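PDB 6RJ1: Mgp-operon protein 3 from Mycoplasma pneumoniae, which probably serves as an extracellular adhesin subunit that acts together with P1 in attaching this human pathogen to sugar-bearing host cells. Local coordinates for residues A[157-160]-A[161-164]; A[468-471]-A[472-475]; A[963-967]-A[968-972]; A[893-896]-A[897-901]; A[260-263]-A[264-267]. All coordinates share one frame; numbering follows the deposited sequence.

Interaction 1: A[157-160]-A[161-164]; sequences LYKT and LQDL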
loop_
_atom_site.group_PDB
_atom_site.type_symbol
_atom_site.label_atom_id
_atom_site.label_comp_id
_atom_site.label_asym_id
_atom_site.label_seq_id
_atom_site.Cartn_x
_atom_site.Cartn_y
_atom_site.Cartn_z
ATOM N N LEU A 157 -9.884 -15.398 -13.711
ATOM C CA LEU A 157 -9.493 -14.046 -13.335
ATOM C C LEU A 157 -10.317 -13.043 -14.152
ATOM O O LEU A 157 -10.733 -12.016 -13.618
ATOM C CB LEU A 157 -7.987 -13.851 -13.554
ATOM C CG LEU A 157 -7.375 -12.453 -13.332
ATOM C CD1 LEU A 157 -7.663 -11.898 -11.930
ATOM C CD2 LEU A 157 -5.896 -12.496 -13.553
ATOM N N TYR A 158 -10.603 -13.377 -15.423
ATOM C CA TYR A 158 -11.425 -12.561 -16.314
ATOM C C TYR A 158 -12.802 -12.262 -15.689
ATOM O O TYR A 158 -13.245 -11.108 -15.703
ATOM C CB TYR A 158 -11.575 -13.221 -17.696
ATOM C CG TYR A 158 -12.404 -12.382 -18.641
ATOM C CD1 TYR A 158 -11.865 -11.262 -19.264
ATOM C CD2 TYR A 158 -13.749 -12.663 -18.855
ATOM C CE1 TYR A 158 -12.637 -10.455 -20.095
ATOM C CE2 TYR A 158 -14.529 -11.867 -19.691
ATOM C CZ TYR A 158 -13.972 -10.752 -20.291
ATOM O OH TYR A 158 -14.726 -9.941 -21.090
ATOM N N LYS A 159 -13.454 -13.295 -15.126
ATOM C CA LYS A 159 -14.761 -13.171 -14.486
ATOM C C LYS A 159 -14.718 -12.212 -13.302
ATOM O O LYS A 159 -15.637 -11.407 -13.150
ATOM C CB LYS A 159 -15.318 -14.547 -14.088
ATOM C CG LYS A 159 -15.836 -15.346 -15.271
ATOM C CD LYS A 159 -16.664 -16.539 -14.837
ATOM C CE LYS A 159 -17.117 -17.377 -16.011
ATOM N NZ LYS A 159 -16.054 -18.314 -16.465
ATOM N N THR A 160 -13.624 -12.258 -12.504
ATOM C CA THR A 160 -13.402 -11.377 -11.347
ATOM C C THR A 160 -13.277 -9.929 -11.803
ATOM O O THR A 160 -13.886 -9.049 -11.196
ATOM C CB THR A 160 -12.123 -11.780 -10.573
ATOM O OG1 THR A 160 -12.142 -13.174 -10.280
ATOM C CG2 THR A 160 -11.926 -10.969 -9.278
ATOM N N LEU A 161 -12.476 -9.688 -12.863
ATOM C CA LEU A 161 -12.210 -8.361 -13.399
ATOM C C LEU A 161 -13.437 -7.689 -13.994
ATOM O O LEU A 161 -13.555 -6.464 -13.931
ATOM C CB LEU A 161 -11.046 -8.399 -14.392
ATOM C CG LEU A 161 -9.689 -8.841 -13.818
ATOM C CD1 LEU A 161 -8.697 -9.115 -14.920
ATOM C CD2 LEU A 161 -9.135 -7.831 -12.803
ATOM N N GLN A 162 -14.378 -8.488 -14.506
ATOM C CA GLN A 162 -15.631 -7.996 -15.074
ATOM C C GLN A 162 -16.492 -7.320 -14.014
ATOM O O GLN A 162 -17.157 -6.325 -14.311
ATOM C CB GLN A 162 -16.426 -9.132 -15.717
ATOM C CG GLN A 162 -15.884 -9.587 -17.046
ATOM C CD GLN A 162 -16.928 -10.355 -17.804
ATOM O OE1 GLN A 162 -17.595 -9.821 -18.698
ATOM N NE2 GLN A 162 -17.087 -11.625 -17.464
ATOM N N ASP A 163 -16.464 -7.850 -12.781
ATOM C CA ASP A 163 -17.252 -7.344 -11.663
ATOM C C ASP A 163 -16.442 -6.591 -10.625
ATOM O O ASP A 163 -17.026 -6.041 -9.690
ATOM C CB ASP A 163 -18.025 -8.492 -11.000
ATOM C CG ASP A 163 -19.307 -8.892 -11.705
ATOM O OD1 ASP A 163 -19.890 -8.031 -12.422
ATOM O OD2 ASP A 163 -19.748 -10.060 -11.522
ATOM N N LEU A 164 -15.107 -6.551 -10.776
ATOM C CA LEU A 164 -14.217 -5.870 -9.835
ATOM C C LEU A 164 -14.521 -4.391 -9.670
ATOM O O LEU A 164 -14.663 -3.655 -10.652
ATOM C CB LEU A 164 -12.739 -6.086 -10.189
ATOM C CG LEU A 164 -11.712 -5.547 -9.189
ATOM C CD1 LEU A 164 -11.599 -6.442 -7.971
ATOM C CD2 LEU A 164 -10.371 -5.367 -9.842
#
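Gln162 lays its side chain across one face of the Tyr158 ring, one helical turn further on. Its CG sits 4.1 Å from the centroid of the Tyr158 ring, a CH-pi contact, and beyond it the amide lies beside CE2, its plane 31° from that of the ring. Amide NE2 of Gln162 lies 3.4 Å from Tyr158 CE2. The tyrosine is turned to receive this because its CG stands anti to the backbone N (chi1 -179°), which swings the ring beside the next turn. Its hydroxyl reaches past the glutamine to bond Gln67 O, and Phe66 meets the ring with its plane at about 45°. A long flexible amide suits position 162, where methylenes can cover an aromatic face and the amide still lie alongside it.

On another flank, Leu157 and Leu161 touch, CG of Leu157 being 3.9 Å from CD1 of Leu161, and both rest on Trp492. Leu161 N donates to Leu157 O at 3.0 Å, while the bonds from Asp163 N and Leu164 N to Thr160 O are weak. Pairing from i to i+4 is characteristic of an alpha-helix, here the short helix 157-163, touching strands 64-66, 487-492 and 650-654.

Interaction 2: A[468-471]-A[472-475]; sequences MGSD and RVPS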
loop_
_atom_site.group_PDB
_atom_site.type_symbol
_atom_site.label_atom_id
_atom_site.label_comp_id
_atom_site.label_asym_id
_atom_site.label_seq_id
_atom_site.Cartn_x
_atom_site.Cartn_y
_atom_site.Cartn_z
ATOM N N MET A 468 7.447 -2.112 -9.462
ATOM C CA MET A 468 6.281 -2.200 -8.573
ATOM C C MET A 468 5.560 -0.848 -8.484
ATOM O O MET A 468 6.113 0.183 -8.897
ATOM C CB MET A 468 6.672 -2.732 -7.185
ATOM C CG MET A 468 7.003 -4.204 -7.180
ATOM S SD MET A 468 7.393 -4.830 -5.528
ATOM C CE MET A 468 7.756 -6.544 -5.901
ATOM N N GLY A 469 4.325 -0.878 -7.979
ATOM C CA GLY A 469 3.446 0.280 -7.866
ATOM C C GLY A 469 3.816 1.250 -6.777
ATOM O O GLY A 469 4.812 1.050 -6.075
ATOM N N SER A 470 3.003 2.314 -6.627
ATOM C CA SER A 470 3.222 3.359 -5.626
ATOM C C SER A 470 2.692 2.984 -4.246
ATOM O O SER A 470 1.990 1.981 -4.098
ATOM C CB SER A 470 2.652 4.699 -6.099
ATOM O OG SER A 470 1.235 4.747 -6.089
ATOM N N ASP A 471 3.064 3.776 -3.239
ATOM C CA ASP A 471 2.630 3.604 -1.854
ATOM C C ASP A 471 1.311 4.315 -1.552
ATOM O O ASP A 471 0.765 4.138 -0.458
ATOM C CB ASP A 471 3.724 4.065 -0.849
ATOM C CG ASP A 471 4.503 5.330 -1.189
ATOM O OD1 ASP A 471 3.867 6.336 -1.591
ATOM O OD2 ASP A 471 5.748 5.320 -1.028
ATOM N N ARG A 472 0.781 5.094 -2.509
ATOM C CA ARG A 472 -0.434 5.834 -2.235
ATOM C C ARG A 472 -1.661 5.334 -2.986
ATOM O O ARG A 472 -2.770 5.689 -2.591
ATOM C CB ARG A 472 -0.223 7.336 -2.434
ATOM C CG ARG A 472 -0.719 8.113 -1.218
ATOM C CD ARG A 472 0.328 9.042 -0.675
ATOM N NE ARG A 472 0.203 10.378 -1.246
ATOM C CZ ARG A 472 1.042 10.881 -2.142
ATOM N NH1 ARG A 472 0.864 12.109 -2.609
ATOM N NH2 ARG A 472 2.076 10.165 -2.569
ATOM N N VAL A 473 -1.485 4.502 -4.040
ATOM C CA VAL A 473 -2.592 3.897 -4.806
ATOM C C VAL A 473 -2.335 2.377 -4.861
ATOM O O VAL A 473 -1.194 1.988 -5.130
ATOM C CB VAL A 473 -2.757 4.516 -6.225
ATOM C CG1 VAL A 473 -3.822 3.798 -7.041
ATOM C CG2 VAL A 473 -3.072 5.999 -6.157
ATOM N N PRO A 474 -3.355 1.503 -4.605
ATOM C CA PRO A 474 -3.109 0.049 -4.677
ATOM C C PRO A 474 -2.767 -0.416 -6.091
ATOM O O PRO A 474 -3.259 0.149 -7.071
ATOM C CB PRO A 474 -4.424 -0.557 -4.175
ATOM C CG PRO A 474 -5.448 0.472 -4.461
ATOM C CD PRO A 474 -4.765 1.782 -4.247
ATOM N N SER A 475 -1.868 -1.402 -6.188
ATOM C CA SER A 475 -1.414 -1.967 -7.450
ATOM C C SER A 475 -1.750 -3.453 -7.502
ATOM O O SER A 475 -1.535 -4.170 -6.528
ATOM C CB SER A 475 0.074 -1.705 -7.663
ATOM O OG SER A 475 0.880 -2.301 -6.663
HETATM O O HOH W 1 2.962 -3.585 -7.687
#
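Ser470 and Ser475 both hold OG between their own backbone N and carbonyl carbon (chi1 72° and 62°), and in each case this turns the hydroxyl toward the opposing limb of the turn. From Ser470, OG receives a weak hydrogen bond from Val473 N at 3.4 Å, the N-H pointing at it with an angle of 143°. Serine suits this place, being short enough to accept from a backbone three residues ahead. Ser475 instead approaches Gly469, its OG 3.8 Å from Gly469 CA, and a water joins the two: it accepts from Gly469 N at 3.0 Å and lies 2.7 Å from Ser475 OG. Glycine fits here, since a beta carbon at 469 would run into Ser475 CB.

At the apex, Asp471 OD1 lies near the plane of the Arg472 guanidinium, at its edge, but 4.3 Å from NH2 of Arg472, too far for a salt bridge. The other carboxylate oxygen of Asp471 bonds Thr780 OG1, and the arginine side chain rests on Met366 and Phe778.

The whole turn links strand 464-468 to strand 477-482, neighbours in the eight-stranded mixed sheet, while Pro474 and Ser475 pack against strand 538-546 of another sheet.

Interaction 3: A[963-967]-A[968-972]; sequences FEKDD and QLSEN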
loop_
_atom_site.group_PDB
_atom_site.type_symbol
_atom_site.label_atom_id
_atom_site.label_comp_id
_atom_site.label_asym_id
_atom_site.label_seq_id
_atom_site.Cartn_x
_atom_site.Cartn_y
_atom_site.Cartn_z
ATOM N N PHE A 963 23.356 16.537 12.576
ATOM C CA PHE A 963 23.911 17.641 11.800
ATOM C C PHE A 963 23.796 19.011 12.422
ATOM O O PHE A 963 22.782 19.341 13.033
ATOM C CB PHE A 963 23.293 17.672 10.404
ATOM C CG PHE A 963 23.647 16.496 9.535
ATOM C CD1 PHE A 963 24.760 16.535 8.707
ATOM C CD2 PHE A 963 22.842 15.363 9.510
ATOM C CE1 PHE A 963 25.073 15.454 7.884
ATOM C CE2 PHE A 963 23.155 14.282 8.687
ATOM C CZ PHE A 963 24.269 14.333 7.881
ATOM N N GLU A 964 24.833 19.827 12.201
ATOM C CA GLU A 964 24.913 21.206 12.661
ATOM C C GLU A 964 25.582 22.027 11.576
ATOM O O GLU A 964 26.650 21.648 11.091
ATOM C CB GLU A 964 25.696 21.291 13.985
ATOM C CG GLU A 964 25.354 22.495 14.855
ATOM C CD GLU A 964 23.972 22.484 15.480
ATOM O OE1 GLU A 964 23.823 21.905 16.581
ATOM O OE2 GLU A 964 23.041 23.067 14.879
ATOM N N LYS A 965 24.937 23.134 11.176
ATOM C CA LYS A 965 25.403 24.042 10.125
ATOM C C LYS A 965 26.740 24.694 10.476
ATOM O O LYS A 965 26.914 25.185 11.599
ATOM C CB LYS A 965 24.336 25.117 9.851
ATOM C CG LYS A 965 24.590 26.005 8.645
ATOM C CD LYS A 965 23.836 27.318 8.797
ATOM C CE LYS A 965 24.307 28.403 7.855
ATOM N NZ LYS A 965 23.757 28.241 6.481
ATOM N N ASP A 966 27.684 24.688 9.511
ATOM C CA ASP A 966 28.990 25.319 9.666
ATOM C C ASP A 966 28.914 26.658 8.955
ATOM O O ASP A 966 29.045 26.711 7.737
ATOM C CB ASP A 966 30.116 24.434 9.098
ATOM C CG ASP A 966 31.512 24.865 9.509
ATOM O OD1 ASP A 966 31.929 25.977 9.126
ATOM O OD2 ASP A 966 32.194 24.084 10.201
ATOM N N ASP A 967 28.655 27.735 9.716
ATOM C CA ASP A 967 28.509 29.112 9.229
ATOM C C ASP A 967 29.729 29.608 8.467
ATOM O O ASP A 967 29.565 30.293 7.461
ATOM C CB ASP A 967 28.180 30.073 10.389
ATOM C CG ASP A 967 27.043 29.629 11.301
ATOM O OD1 ASP A 967 26.027 29.101 10.781
ATOM O OD2 ASP A 967 27.164 29.825 12.531
ATOM N N GLN A 968 30.943 29.256 8.947
ATOM C CA GLN A 968 32.233 29.618 8.354
ATOM C C GLN A 968 32.381 29.109 6.924
ATOM O O GLN A 968 32.709 29.896 6.038
ATOM C CB GLN A 968 33.372 29.058 9.206
ATOM C CG GLN A 968 33.923 30.037 10.212
ATOM C CD GLN A 968 35.400 30.219 10.004
ATOM O OE1 GLN A 968 35.861 31.256 9.512
ATOM N NE2 GLN A 968 36.169 29.199 10.359
ATOM N N LEU A 969 32.160 27.793 6.715
ATOM C CA LEU A 969 32.268 27.135 5.417
ATOM C C LEU A 969 31.074 27.419 4.528
ATOM O O LEU A 969 31.257 27.519 3.318
ATOM C CB LEU A 969 32.468 25.615 5.566
ATOM C CG LEU A 969 33.834 25.141 6.079
ATOM C CD1 LEU A 969 33.789 23.685 6.451
ATOM C CD2 LEU A 969 34.925 25.360 5.051
ATOM N N SER A 970 29.855 27.525 5.112
ATOM C CA SER A 970 28.626 27.809 4.361
ATOM C C SER A 970 28.705 29.178 3.705
ATOM O O SER A 970 28.348 29.295 2.534
ATOM C CB SER A 970 27.392 27.716 5.251
ATOM O OG SER A 970 27.209 26.396 5.732
ATOM N N GLU A 971 29.206 30.198 4.434
ATOM C CA GLU A 971 29.376 31.546 3.898
ATOM C C GLU A 971 30.507 31.535 2.864
ATOM O O GLU A 971 30.334 32.095 1.784
ATOM C CB GLU A 971 29.662 32.570 5.014
ATOM C CG GLU A 971 29.660 34.013 4.527
ATOM C CD GLU A 971 30.458 34.989 5.371
ATOM O OE1 GLU A 971 31.596 35.333 4.973
ATOM O OE2 GLU A 971 29.940 35.417 6.427
ATOM N N ASN A 972 31.638 30.865 3.193
ATOM C CA ASN A 972 32.842 30.719 2.364
ATOM C C ASN A 972 32.539 30.139 0.978
ATOM O O ASN A 972 33.026 30.664 -0.026
ATOM C CB ASN A 972 33.876 29.851 3.091
ATOM C CG ASN A 972 35.187 29.708 2.373
ATOM O OD1 ASN A 972 36.054 30.584 2.440
ATOM N ND2 ASN A 972 35.359 28.589 1.678
#
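Asp966 takes three hydrogen bonds at the start of the last helix, two from Ser970 and one from Leu969. The carbonyl oxygen of Asp966 is gripped twice by Ser970: by its backbone N at 2.9 Å, coming nearly straight onto the carbonyl, and by its OG at 2.7 Å, from well above the carbonyl plane. The carboxylate of Asp966 adds the third bond, OD1 accepting from Leu969 N at 3.0 Å with an N-H angle of 164°; it is met on its anti side, 26° out of the carboxylate plane. With CG anti to the backbone N (chi1 -166°), the acid group folds forward over the first helical turn, where it meets the Leu969 amide. Aspartate suits this position because its short chain can just reach that amide, and its negative charge probably interacts favourably with the positive N-terminal end of the helix dipole.

Around this core, the Leu969 side chain lies beside the aspartate, its CB 3.6 Å from Asp966 OD1, and continues onto Ile955 and Phe939. Lys965 NZ lies 3.9 Å from Ser970 CB, but its charge is paired with Asp954. Ser970 OG has a second partner in Ile955 N, which ties the helix to strand 952-959.

An aspartate N-cap of this kind is a classic helix start, here marking the change from strand 962-965 to the terminal helix 967-974.

Interaction 4: A[893-896]-A[897-901]; sequences VSRT and GIEFN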
loop_
_atom_site.group_PDB
_atom_site.type_symbol
_atom_site.label_atom_id
_atom_site.label_comp_id
_atom_site.label_asym_id
_atom_site.label_seq_id
_atom_site.Cartn_x
_atom_site.Cartn_y
_atom_site.Cartn_z
ATOM N N VAL A 893 18.074 7.395 10.202
ATOM C CA VAL A 893 17.681 6.130 10.808
ATOM C C VAL A 893 18.945 5.346 11.195
ATOM O O VAL A 893 19.828 5.144 10.365
ATOM C CB VAL A 893 16.655 5.325 9.976
ATOM C CG1 VAL A 893 16.325 4.000 10.652
ATOM C CG2 VAL A 893 15.373 6.131 9.762
ATOM N N SER A 894 19.047 4.955 12.468
ATOM C CA SER A 894 20.197 4.226 12.995
ATOM C C SER A 894 19.767 2.903 13.616
ATOM O O SER A 894 18.631 2.777 14.059
ATOM C CB SER A 894 20.924 5.075 14.034
ATOM O OG SER A 894 20.037 5.644 14.985
ATOM N N ARG A 895 20.679 1.925 13.661
ATOM C CA ARG A 895 20.422 0.618 14.265
ATOM C C ARG A 895 20.505 0.707 15.787
ATOM O O ARG A 895 21.328 1.457 16.318
ATOM C CB ARG A 895 21.449 -0.408 13.771
ATOM C CG ARG A 895 21.218 -0.927 12.372
ATOM C CD ARG A 895 22.297 -1.922 12.005
ATOM N NE ARG A 895 22.012 -2.610 10.743
ATOM C CZ ARG A 895 22.320 -2.138 9.538
ATOM N NH1 ARG A 895 22.912 -0.960 9.410
ATOM N NH2 ARG A 895 22.024 -2.835 8.452
ATOM N N THR A 896 19.665 -0.069 16.491
ATOM C CA THR A 896 19.644 -0.168 17.960
ATOM C C THR A 896 19.458 -1.633 18.368
ATOM O O THR A 896 18.871 -2.412 17.614
ATOM C CB THR A 896 18.549 0.725 18.606
ATOM O OG1 THR A 896 17.257 0.364 18.122
ATOM C CG2 THR A 896 18.792 2.224 18.420
ATOM N N GLY A 897 19.957 -1.986 19.549
ATOM C CA GLY A 897 19.844 -3.331 20.110
ATOM C C GLY A 897 20.966 -4.281 19.742
ATOM O O GLY A 897 21.862 -3.930 18.963
ATOM N N ILE A 898 20.911 -5.504 20.309
ATOM C CA ILE A 898 21.876 -6.587 20.079
ATOM C C ILE A 898 21.694 -7.096 18.640
ATOM O O ILE A 898 20.561 -7.259 18.181
ATOM C CB ILE A 898 21.726 -7.740 21.127
ATOM C CG1 ILE A 898 21.506 -7.219 22.594
ATOM C CG2 ILE A 898 22.882 -8.756 21.056
ATOM C CD1 ILE A 898 22.602 -6.283 23.245
ATOM N N GLU A 899 22.811 -7.319 17.934
ATOM C CA GLU A 899 22.818 -7.781 16.545
ATOM C C GLU A 899 23.132 -9.280 16.434
ATOM O O GLU A 899 23.699 -9.856 17.366
ATOM C CB GLU A 899 23.794 -6.938 15.701
ATOM C CG GLU A 899 23.496 -5.441 15.698
ATOM C CD GLU A 899 22.203 -4.994 15.036
ATOM O OE1 GLU A 899 21.902 -5.487 13.923
ATOM O OE2 GLU A 899 21.503 -4.135 15.621
ATOM N N PHE A 900 22.743 -9.910 15.302
ATOM C CA PHE A 900 22.959 -11.332 15.019
ATOM C C PHE A 900 24.456 -11.636 14.889
ATOM O O PHE A 900 25.162 -10.945 14.148
ATOM C CB PHE A 900 22.178 -11.750 13.759
ATOM C CG PHE A 900 22.052 -13.237 13.499
ATOM C CD1 PHE A 900 21.532 -14.091 14.470
ATOM C CD2 PHE A 900 22.378 -13.772 12.259
ATOM C CE1 PHE A 900 21.403 -15.461 14.224
ATOM C CE2 PHE A 900 22.237 -15.141 12.010
ATOM C CZ PHE A 900 21.750 -15.975 12.995
ATOM N N ASN A 901 24.942 -12.638 15.652
ATOM C CA ASN A 901 26.353 -13.053 15.728
ATOM C C ASN A 901 27.286 -11.893 16.137
ATOM O O ASN A 901 28.429 -11.841 15.676
ATOM C CB ASN A 901 26.860 -13.750 14.437
ATOM C CG ASN A 901 25.850 -14.512 13.614
ATOM O OD1 ASN A 901 25.681 -14.243 12.419
ATOM N ND2 ASN A 901 25.179 -15.486 14.202
#
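The guanidinium of Arg895 and the carboxylate of Glu899 stand almost perpendicular, their planes 85° apart, with Glu899 OE1 at the edge of the guanidinium and near its plane. They do not form a salt bridge: NE of Arg895 is 4.3 Å from OE1 of Glu899, and the nearest approach of this pair is from the methylene, CD of Arg895 to OE1 of Glu899 at 4.1 Å. The other oxygen, Glu899 OE2, comes within 3.7 Å of Thr896 O. A third flat group, the Phe900 ring, carries the amide of Asn901 on one face, ND2 of Asn901 standing 3.5 Å above the plane over the ring centre.

The two charged side chains cross at about a right angle, the glutamate bending at chi2 (-66°) and the arginine running extended from CG to NE. Each polar end is engaged elsewhere: Glu899 OE1 forms a salt bridge with Arg811, and Arg895 NH1 bonds Tyr856 OH. The opposite charges at 895 and 899 probably still attract.

Gly897 suits its place: with the phi of Gly897 at 89°, a beta carbon would press against Thr896 O. This lets the chain turn out of strand 888-896, so that Glu899 doubles back beside the strand's end. Beyond the turn the loop leads to strand 914-920, which pairs antiparallel with 888-896, while Arg895 also touches Trp863 of strand 862-868 and Ser800 of strand 799-805.

Interaction 5: A[260-263]-A[264-267]; sequences EKTT and AEND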
loop_
_atom_site.group_PDB
_atom_site.type_symbol
_atom_site.label_atom_id
_atom_site.label_comp_id
_atom_site.label_asym_id
_atom_site.label_seq_id
_atom_site.Cartn_x
_atom_site.Cartn_y
_atom_site.Cartn_z
ATOM N N GLU A 260 -25.797 13.236 -9.201
ATOM C CA GLU A 260 -24.813 13.578 -8.171
ATOM C C GLU A 260 -23.490 14.194 -8.680
ATOM O O GLU A 260 -22.812 14.870 -7.903
ATOM C CB GLU A 260 -24.543 12.371 -7.274
ATOM C CG GLU A 260 -24.318 12.728 -5.813
ATOM C CD GLU A 260 -25.379 13.527 -5.074
ATOM O OE1 GLU A 260 -26.583 13.395 -5.399
ATOM O OE2 GLU A 260 -24.998 14.283 -4.151
ATOM N N LYS A 261 -23.150 14.005 -9.967
ATOM C CA LYS A 261 -21.958 14.600 -10.574
ATOM C C LYS A 261 -22.123 16.130 -10.554
ATOM O O LYS A 261 -21.278 16.814 -9.983
ATOM C CB LYS A 261 -21.760 14.073 -12.009
ATOM C CG LYS A 261 -20.584 14.678 -12.778
ATOM C CD LYS A 261 -20.603 14.309 -14.272
ATOM C CE LYS A 261 -21.633 15.053 -15.099
ATOM N NZ LYS A 261 -21.271 16.481 -15.301
ATOM N N THR A 262 -23.252 16.647 -11.107
ATOM C CA THR A 262 -23.569 18.082 -11.163
ATOM C C THR A 262 -23.671 18.702 -9.770
ATOM O O THR A 262 -23.290 19.860 -9.596
ATOM C CB THR A 262 -24.813 18.369 -12.029
ATOM O OG1 THR A 262 -25.943 17.675 -11.502
ATOM C CG2 THR A 262 -24.609 18.013 -13.500
ATOM N N THR A 263 -24.162 17.919 -8.779
ATOM C CA THR A 263 -24.287 18.333 -7.378
ATOM C C THR A 263 -22.893 18.632 -6.815
ATOM O O THR A 263 -22.676 19.720 -6.279
ATOM C CB THR A 263 -25.054 17.270 -6.567
ATOM O OG1 THR A 263 -26.365 17.125 -7.115
ATOM C CG2 THR A 263 -25.154 17.614 -5.085
ATOM N N ALA A 264 -21.952 17.678 -6.985
ATOM C CA ALA A 264 -20.562 17.786 -6.543
ATOM C C ALA A 264 -19.815 18.895 -7.288
ATOM O O ALA A 264 -19.024 19.605 -6.671
ATOM C CB ALA A 264 -19.851 16.460 -6.730
ATOM N N GLU A 265 -20.078 19.053 -8.602
ATOM C CA GLU A 265 -19.464 20.074 -9.461
ATOM C C GLU A 265 -19.761 21.488 -8.953
ATOM O O GLU A 265 -18.861 22.332 -8.928
ATOM C CB GLU A 265 -19.943 19.923 -10.919
ATOM C CG GLU A 265 -19.269 18.794 -11.682
ATOM C CD GLU A 265 -19.874 18.401 -13.019
ATOM O OE1 GLU A 265 -19.208 17.639 -13.757
ATOM O OE2 GLU A 265 -21.006 18.841 -13.331
ATOM N N ASN A 266 -21.017 21.731 -8.533
ATOM C CA ASN A 266 -21.470 23.023 -8.018
ATOM C C ASN A 266 -20.957 23.291 -6.602
ATOM O O ASN A 266 -20.565 24.427 -6.304
ATOM C CB ASN A 266 -23.002 23.124 -8.065
ATOM C CG ASN A 266 -23.614 23.011 -9.447
ATOM O OD1 ASN A 266 -23.064 23.479 -10.457
ATOM N ND2 ASN A 266 -24.784 22.387 -9.514
ATOM N N ASP A 267 -20.962 22.248 -5.738
ATOM C CA ASP A 267 -20.515 22.330 -4.345
ATOM C C ASP A 267 -18.999 22.466 -4.205
ATOM O O ASP A 267 -18.531 23.206 -3.335
ATOM C CB ASP A 267 -21.018 21.123 -3.534
ATOM C CG ASP A 267 -20.751 21.215 -2.042
ATOM O OD1 ASP A 267 -21.302 22.139 -1.392
ATOM O OD2 ASP A 267 -20.002 20.360 -1.519
#
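Lys261 and Glu265 form a salt bridge one helical turn apart. Lys261 NZ lies 2.8 Å from Glu265 OE1, on the syn side of that oxygen and 24° out of the carboxylate plane, and makes a weaker bond to Glu265 OE2 at 3.1 Å. The lysine starts away from its own backbone N (chi1 177°) and then curls at its last two torsions, so that the ammonium comes back to the oxygens of the carboxylate while the extended glutamate reaches along the helix to meet it. The methylenes take part as well, Lys261 CG approaching Glu265 OE1 to 3.4 Å. Both residue types suit a partly exposed flank, where long chains can pair without giving up contact with solvent.

The backbone beneath is regular. Glu265 N donates to Lys261 O at 2.9 Å, and Ala264, Asn266 and Asp267 donate likewise to Glu260, Thr262 and Thr263. Thr262 also borders this carboxylate, CG2 of Thr262 lying 3.7 Å from OE2 of Glu265, while its hydroxyl bonds back to Ser259 O.

Toward the protein, small Ala264 packs against Tyr239 of strand 239-241, beside Trp256 two turns earlier in its own helix. Glu260 bonds Tyr356 OH. At the last turn, Asp267 OD2 accepts from the backbone amides of Lys355 and Tyr356. An i to i+4 lysine-glutamate pair is a common side-chain pairing of alpha-helices, here in the C-terminal half of helix 253-267.

How the interactions relate
The five contacts are all local and follow one another along the chain without touching. Interaction 2 lies nearest the middle of the molecule, about 6 Å from the centre of the chain, and its closest approach to interaction 1 is about 9 Å between nearest atoms. Strand 487-492, which supports the leucines of interaction 1, belongs to the same mixed sheet as the strands joined by interaction 2. Interactions 3 and 4 also come within about 9 Å of each other at their nearest atoms, though their centres are 32 Å apart. Interactions 4 and 5 lie on opposite sides of the chain's centre, 54 Å apart between centres.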